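Glucanase (Clostridium thermocellum, PDB 5GXX) probably hydrolyses beta-1,4-glucan chains of cellulose as a family 9 endoglucanase of the cellulosome. Local coordinates at residues D37-D42 against E126-E131; A66-A71 against G417-L422; A287-G292 against R394-E399. The protein carries 1 engineered substitution. All coordinates share one frame; numbering follows the deposited sequence.

All three contacts lie in the family 9 glycosyl hydrolase region. Interaction 2 is fully buried. It packs two nearly parallel helices, and the side chain of M67 is about 13 Å from a bound calcium ion. Interaction 1 joins a loop to the short helix 128-131, and interaction 3 joins two loops; each is only partly buried. Both use a carboxylate that accepts a backbone N-H of a type I turn: E129 in interaction 1 and D396 in interaction 3. The centre of interaction 2 is 30 Å from that of interaction 1 and 25 Å from that of interaction 3. Interactions 1 and 3 are 39 Å apart, centre to centre. No two contacts touch.

Interaction 1 (D37-D42 against E126-E131)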
# COMPACT_ATOMS: atom_id res chain seq x y z
N ASP A 37 24.12 -23.20 11.47
CA ASP A 37 24.64 -23.07 10.11
C ASP A 37 23.95 -21.89 9.42
O ASP A 37 22.74 -21.68 9.55
CB ASP A 37 24.38 -24.34 9.28
CG ASP A 37 25.24 -25.51 9.72
OD1 ASP A 37 26.21 -25.33 10.47
OD2 ASP A 37 24.92 -26.65 9.30
N ALA A 38 24.77 -21.09 8.75
CA ALA A 38 24.28 -19.89 8.06
C ALA A 38 25.09 -19.69 6.79
O ALA A 38 26.21 -20.19 6.67
CB ALA A 38 24.39 -18.66 8.98
N THR A 39 24.50 -18.96 5.86
CA THR A 39 25.09 -18.63 4.57
C THR A 39 25.69 -19.85 3.86
O THR A 39 26.78 -19.79 3.30
CB THR A 39 26.00 -17.36 4.62
OG1 THR A 39 27.16 -17.59 5.43
CG2 THR A 39 25.23 -16.20 5.27
N MET A 40 24.92 -20.94 3.88
CA MET A 40 25.36 -22.21 3.33
C MET A 40 25.45 -22.21 1.80
O MET A 40 26.01 -23.14 1.23
CB MET A 40 24.46 -23.37 3.82
CG MET A 40 24.67 -23.69 5.30
SD MET A 40 26.33 -24.18 5.77
CE MET A 40 26.44 -25.79 4.99
N ASN A 41 24.89 -21.19 1.16
CA ASN A 41 25.03 -21.03 -0.29
C ASN A 41 26.26 -20.21 -0.71
O ASN A 41 26.49 -19.97 -1.90
CB ASN A 41 23.74 -20.44 -0.88
CG ASN A 41 22.56 -21.39 -0.78
OD1 ASN A 41 22.73 -22.61 -0.74
ND2 ASN A 41 21.36 -20.84 -0.76
N ASP A 42 27.07 -19.79 0.25
CA ASP A 42 28.25 -19.01 -0.08
C ASP A 42 29.22 -19.77 -0.97
O ASP A 42 29.35 -21.00 -0.88
CB ASP A 42 28.97 -18.56 1.20
CG ASP A 42 28.27 -17.40 1.88
OD1 ASP A 42 27.26 -16.88 1.36
OD2 ASP A 42 28.76 -17.02 2.97
N GLU A 126 21.32 -16.67 10.14
CA GLU A 126 20.71 -17.91 9.67
C GLU A 126 19.55 -17.71 8.69
O GLU A 126 19.15 -18.67 8.01
CB GLU A 126 20.23 -18.75 10.85
CG GLU A 126 21.31 -19.28 11.79
CD GLU A 126 21.83 -18.26 12.79
OE1 GLU A 126 21.29 -17.13 12.90
OE2 GLU A 126 22.85 -18.60 13.46
N VAL A 127 19.01 -16.50 8.63
CA VAL A 127 17.87 -16.24 7.75
C VAL A 127 18.19 -15.27 6.61
O VAL A 127 17.31 -14.95 5.81
CB VAL A 127 16.62 -15.77 8.54
CG1 VAL A 127 16.16 -16.89 9.49
CG2 VAL A 127 16.90 -14.48 9.29
N ILE A 128 19.44 -14.83 6.48
CA ILE A 128 19.79 -13.80 5.47
C ILE A 128 19.54 -14.22 4.02
O ILE A 128 19.27 -13.37 3.16
CB ILE A 128 21.23 -13.24 5.65
CG1 ILE A 128 21.39 -11.91 4.90
CG2 ILE A 128 22.27 -14.25 5.20
CD1 ILE A 128 22.66 -11.15 5.25
N GLU A 129 19.62 -15.52 3.73
CA GLU A 129 19.39 -16.00 2.36
C GLU A 129 17.93 -15.86 1.91
O GLU A 129 17.67 -15.89 0.71
CB GLU A 129 19.89 -17.43 2.19
CG GLU A 129 21.40 -17.53 2.37
CD GLU A 129 21.93 -18.95 2.29
OE1 GLU A 129 21.18 -19.90 2.60
OE2 GLU A 129 23.12 -19.11 1.97
N LYS A 130 17.01 -15.69 2.85
CA LYS A 130 15.62 -15.38 2.51
C LYS A 130 15.47 -13.92 2.08
O LYS A 130 14.55 -13.60 1.33
CB LYS A 130 14.68 -15.67 3.68
CG LYS A 130 14.58 -17.15 4.09
CD LYS A 130 14.01 -18.06 3.00
CE LYS A 130 12.56 -17.79 2.66
NZ LYS A 130 11.93 -18.99 2.02
N GLU A 131 16.38 -13.06 2.53
CA GLU A 131 16.38 -11.64 2.19
C GLU A 131 17.13 -11.30 0.90
O GLU A 131 16.66 -10.48 0.10
CB GLU A 131 16.95 -10.82 3.36
CG GLU A 131 17.16 -9.33 3.06
CD GLU A 131 15.87 -8.57 2.83
OE1 GLU A 131 14.78 -9.07 3.20
OE2 GLU A 131 15.92 -7.44 2.29
O HOH W 1 20.99 -21.35 7.41
O HOH W 2 22.27 -21.20 5.01
O HOH W 3 24.77 -17.37 0.56
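A38 and E126 bring the two backbones within 4.4 Å, CA to CA, and the chains then diverge to 6.7 Å between the CA atoms of T39 and E129. The motif is a type I beta turn, T39 to D42, held from outside by a glutamate carboxylate. E129 is extended beyond CG (chi2 176°), which carries its carboxylate across to the turn. OE2 accepts the backbone N-H of N41 at 2.8 Å through its syn lone pair, with an N-H...O angle of 157°. The side-chain amide of N41 lies over one face of this carboxylate, nearly parallel to it (planes 14° apart), and makes no hydrogen bond to OE1. Water 2 links OE1 of E129 to the N-H of M40. Water 3 donates to both OE2 of E129 and OD1 of D42. D42 also pairs with R134, which probably eases the closeness of two acids. Before the turn, CB of A38 rests 3.8 Å from CA of E126, and water 1 donates to O of D37 and, weakly, to O of E126. The carboxylate of E126 turns instead to R35 and G36. CG2 of T39 meets CG2 of I128 at 3.5 Å.

Interaction 2 (A66-A71 against G417-L422); sequences AMLGWA and GFVGAL
This is a buried helix-to-helix contact in the alpha-helical catalytic fold, where M67, L68 and A71 of one helix meet G417, V419 and G420 of the other. Family 9 enzymes have an (alpha/alpha)6 barrel, and two helices running the same way side by side are consistent with neighbours in its inner ring. The axes are 8.2 Å apart and differ by only 9° in direction. Small residues allow the close approach. CB of A71 lies 3.5 Å from CA of G420, and the CA atoms of these two residues are 4.3 Å apart. On one flank L68 pushes its CD2 methyl against V419, 3.8 Å from CB, at a slant to the valine. V419 has CG1 opposite its backbone N (chi1 169°), and both CG methyls also lie close to that leucine methyl. On the other flank M67 is folded at chi2 and chi3, and its CE ends 4.0 Å from CA of G417. No hydrogen bond crosses the interface. Helix 7-20 packs against V419 through L11 and A14, and helix 322-340 lies behind F418 and A421. Helix 301-318 touches M67 through F310, whose ring also meets W70 edge to face.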
# COMPACT_ATOMS: atom_id res chain seq x y z
N ALA A 66 46.02 -14.01 11.55
CA ALA A 66 47.46 -13.84 11.76
C ALA A 66 47.78 -13.41 13.19
O ALA A 66 48.70 -13.92 13.82
CB ALA A 66 48.05 -12.84 10.76
N MET A 67 46.99 -12.48 13.72
CA MET A 67 47.22 -12.02 15.09
C MET A 67 46.87 -13.08 16.13
O MET A 67 47.58 -13.17 17.13
CB MET A 67 46.37 -10.78 15.35
CG MET A 67 46.74 -9.57 14.54
SD MET A 67 48.45 -9.08 14.74
CE MET A 67 48.47 -8.37 16.40
N LEU A 68 45.85 -13.90 15.89
CA LEU A 68 45.60 -15.06 16.76
C LEU A 68 46.77 -16.04 16.71
O LEU A 68 47.16 -16.59 17.75
CB LEU A 68 44.29 -15.77 16.41
CG LEU A 68 43.00 -14.98 16.63
CD1 LEU A 68 41.78 -15.91 16.56
CD2 LEU A 68 42.96 -14.19 17.95
N GLY A 69 47.33 -16.23 15.51
CA GLY A 69 48.52 -17.06 15.34
C GLY A 69 49.68 -16.48 16.11
O GLY A 69 50.40 -17.21 16.81
N TRP A 70 49.85 -15.15 16.03
CA TRP A 70 50.97 -14.49 16.70
C TRP A 70 50.81 -14.67 18.20
O TRP A 70 51.81 -14.91 18.89
CB TRP A 70 51.08 -13.02 16.27
CG TRP A 70 52.37 -12.33 16.65
CD1 TRP A 70 53.47 -12.90 17.20
CD2 TRP A 70 52.69 -10.94 16.48
NE1 TRP A 70 54.45 -11.96 17.41
CE2 TRP A 70 53.99 -10.74 16.97
CE3 TRP A 70 51.97 -9.83 15.99
CZ2 TRP A 70 54.61 -9.49 16.97
CZ3 TRP A 70 52.59 -8.59 15.98
CH2 TRP A 70 53.89 -8.42 16.49
N ALA A 71 49.58 -14.57 18.71
CA ALA A 71 49.34 -14.78 20.14
C ALA A 71 49.83 -16.16 20.59
O ALA A 71 50.50 -16.29 21.63
CB ALA A 71 47.87 -14.60 20.45
N GLY A 417 44.33 -8.46 18.30
CA GLY A 417 45.49 -8.10 19.11
C GLY A 417 45.16 -8.19 20.59
O GLY A 417 46.01 -8.55 21.42
N PHE A 418 43.92 -7.85 20.94
CA PHE A 418 43.41 -7.96 22.32
C PHE A 418 43.58 -9.34 22.93
O PHE A 418 44.06 -9.49 24.06
CB PHE A 418 41.96 -7.48 22.30
CG PHE A 418 41.25 -7.46 23.63
CD1 PHE A 418 41.78 -6.75 24.71
CD2 PHE A 418 39.99 -8.04 23.75
CE1 PHE A 418 41.09 -6.67 25.89
CE2 PHE A 418 39.29 -7.96 24.94
CZ PHE A 418 39.85 -7.29 26.00
N VAL A 419 43.17 -10.38 22.21
CA VAL A 419 43.54 -11.74 22.57
C VAL A 419 45.03 -11.94 22.87
O VAL A 419 45.36 -12.54 23.89
CB VAL A 419 43.04 -12.75 21.50
CG1 VAL A 419 43.67 -14.13 21.74
CG2 VAL A 419 41.52 -12.83 21.56
N GLY A 420 45.93 -11.44 22.02
CA GLY A 420 47.37 -11.61 22.26
C GLY A 420 47.80 -10.94 23.56
O GLY A 420 48.53 -11.51 24.37
N ALA A 421 47.34 -9.72 23.79
CA ALA A 421 47.62 -9.04 25.06
C ALA A 421 47.05 -9.72 26.31
O ALA A 421 47.72 -9.78 27.35
CB ALA A 421 47.19 -7.59 24.94
N LEU A 422 45.84 -10.27 26.21
CA LEU A 422 45.28 -11.05 27.32
C LEU A 422 46.07 -12.34 27.55
O LEU A 422 46.27 -12.76 28.70
CB LEU A 422 43.80 -11.36 27.12
CG LEU A 422 42.85 -10.16 27.11
CD1 LEU A 422 41.46 -10.56 26.59
CD2 LEU A 422 42.77 -9.53 28.50

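Interaction 3 (A287-G292 against R394-E399)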
# COMPACT_ATOMS: atom_id res chain seq x y z
N ALA A 287 47.18 11.08 20.64
CA ALA A 287 46.26 11.71 21.58
C ALA A 287 45.95 10.74 22.71
O ALA A 287 45.86 9.53 22.51
CB ALA A 287 44.94 12.10 20.90
N TYR A 288 45.79 11.29 23.90
CA TYR A 288 45.37 10.50 25.05
C TYR A 288 44.08 11.08 25.61
O TYR A 288 43.92 12.30 25.75
CB TYR A 288 46.41 10.54 26.16
CG TYR A 288 47.35 9.37 26.16
CD1 TYR A 288 48.50 9.35 25.37
CD2 TYR A 288 47.05 8.25 26.92
CE1 TYR A 288 49.36 8.25 25.38
CE2 TYR A 288 47.88 7.14 26.91
CZ TYR A 288 49.04 7.15 26.16
OH TYR A 288 49.83 6.02 26.18
N THR A 289 43.15 10.21 25.97
CA THR A 289 42.03 10.70 26.80
C THR A 289 42.53 11.06 28.21
O THR A 289 43.55 10.54 28.67
CB THR A 289 40.87 9.69 26.95
OG1 THR A 289 41.28 8.64 27.84
CG2 THR A 289 40.50 9.08 25.61
N PRO A 290 41.81 11.97 28.89
CA PRO A 290 42.22 12.30 30.25
C PRO A 290 42.21 11.08 31.15
O PRO A 290 43.01 11.00 32.09
CB PRO A 290 41.18 13.33 30.69
CG PRO A 290 40.77 14.02 29.41
CD PRO A 290 40.73 12.87 28.41
N GLY A 291 41.34 10.12 30.83
CA GLY A 291 41.24 8.86 31.56
C GLY A 291 42.33 7.84 31.28
O GLY A 291 42.33 6.78 31.91
N GLY A 292 43.26 8.14 30.37
CA GLY A 292 44.45 7.31 30.14
C GLY A 292 44.44 6.39 28.93
O GLY A 292 45.35 5.56 28.78
N ARG A 394 37.10 10.84 22.59
CA ARG A 394 38.37 11.41 22.98
C ARG A 394 38.38 11.99 24.39
O ARG A 394 39.45 12.19 24.96
CB ARG A 394 38.75 12.51 21.97
CG ARG A 394 39.28 11.95 20.66
CD ARG A 394 39.46 13.04 19.59
NE ARG A 394 40.47 14.05 19.92
CZ ARG A 394 41.73 14.07 19.48
NH1 ARG A 394 42.20 13.09 18.70
NH2 ARG A 394 42.54 15.06 19.86
N ASP A 395 37.18 12.31 24.88
CA ASP A 395 36.99 12.83 26.23
C ASP A 395 36.50 11.75 27.21
O ASP A 395 35.97 12.07 28.29
CB ASP A 395 35.97 13.98 26.20
CG ASP A 395 34.62 13.56 25.65
OD1 ASP A 395 34.45 12.39 25.23
OD2 ASP A 395 33.70 14.41 25.59
N ASP A 396 36.68 10.48 26.84
CA ASP A 396 36.22 9.32 27.63
C ASP A 396 34.70 9.13 27.62
O ASP A 396 34.21 8.27 28.35
CB ASP A 396 36.74 9.35 29.09
CG ASP A 396 38.26 9.30 29.19
OD1 ASP A 396 38.87 8.26 28.91
OD2 ASP A 396 38.89 10.32 29.52
N SER A 397 33.97 9.89 26.82
CA SER A 397 32.51 9.77 26.85
C SER A 397 32.03 8.55 26.09
O SER A 397 32.60 8.11 25.09
CB SER A 397 31.83 11.05 26.35
OG SER A 397 32.01 11.18 24.95
N TYR A 398 30.91 8.01 26.55
CA TYR A 398 30.36 6.79 25.99
C TYR A 398 28.94 6.58 26.51
O TYR A 398 28.65 6.86 27.68
CB TYR A 398 31.27 5.60 26.35
CG TYR A 398 30.70 4.24 26.02
CD1 TYR A 398 30.87 3.69 24.76
CD2 TYR A 398 29.92 3.56 26.95
CE1 TYR A 398 30.32 2.43 24.45
CE2 TYR A 398 29.35 2.34 26.65
CZ TYR A 398 29.56 1.78 25.40
OH TYR A 398 29.00 0.55 25.11
N GLU A 399 28.09 6.08 25.61
CA GLU A 399 26.79 5.53 26.01
C GLU A 399 26.56 4.25 25.22
O GLU A 399 26.87 4.18 24.02
CB GLU A 399 25.65 6.52 25.71
CG GLU A 399 25.67 7.82 26.51
CD GLU A 399 25.39 7.67 28.00
OE1 GLU A 399 24.85 6.62 28.43
OE2 GLU A 399 25.70 8.62 28.75
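D396 reaches across to T289 and G291, and its carboxylate holds a type I beta turn that runs from T289 to G292. Both segments are surface loops of the family 9 catalytic fold, and the contact ties one to the other. The CB of D396 points toward 287-292. CG is set opposite the carbonyl carbon (chi1 -62°), which brings both oxygens to the turn. CG itself lies 3.5 Å from CB of T289. OD1 accepts the hydroxyl of T289, with OG1 2.7 Å away, on its syn side but 28° out of the carboxylate plane. The same oxygen has a second partner, the hydroxyl of Y338 on helix 322-340. OD2 takes the backbone N-H of G291 at 2.8 Å, also on the syn side and with a similar tilt. CD of P290 passes 3.3 Å from OD2. The carboxylate therefore grips the threonine hydroxyl and the turn backbone together. T289 OG1 also bonds the backbone N of L293, just after the turn. The turn is closed by its own bond, from G292 N to T289 O. Within 394-399, D395 forms an Asx turn: its OD1 accepts both the N-H and the hydroxyl of S397. The carbonyl of R394 faces T289, whose CG2 lies 3.3 Å from R394 O, and a CA-H...O contact of T289 reaches the same oxygen. A bend at chi3 (64°) turns the R394 side chain back toward A287, with NH1 3.7 Å from CB of A287.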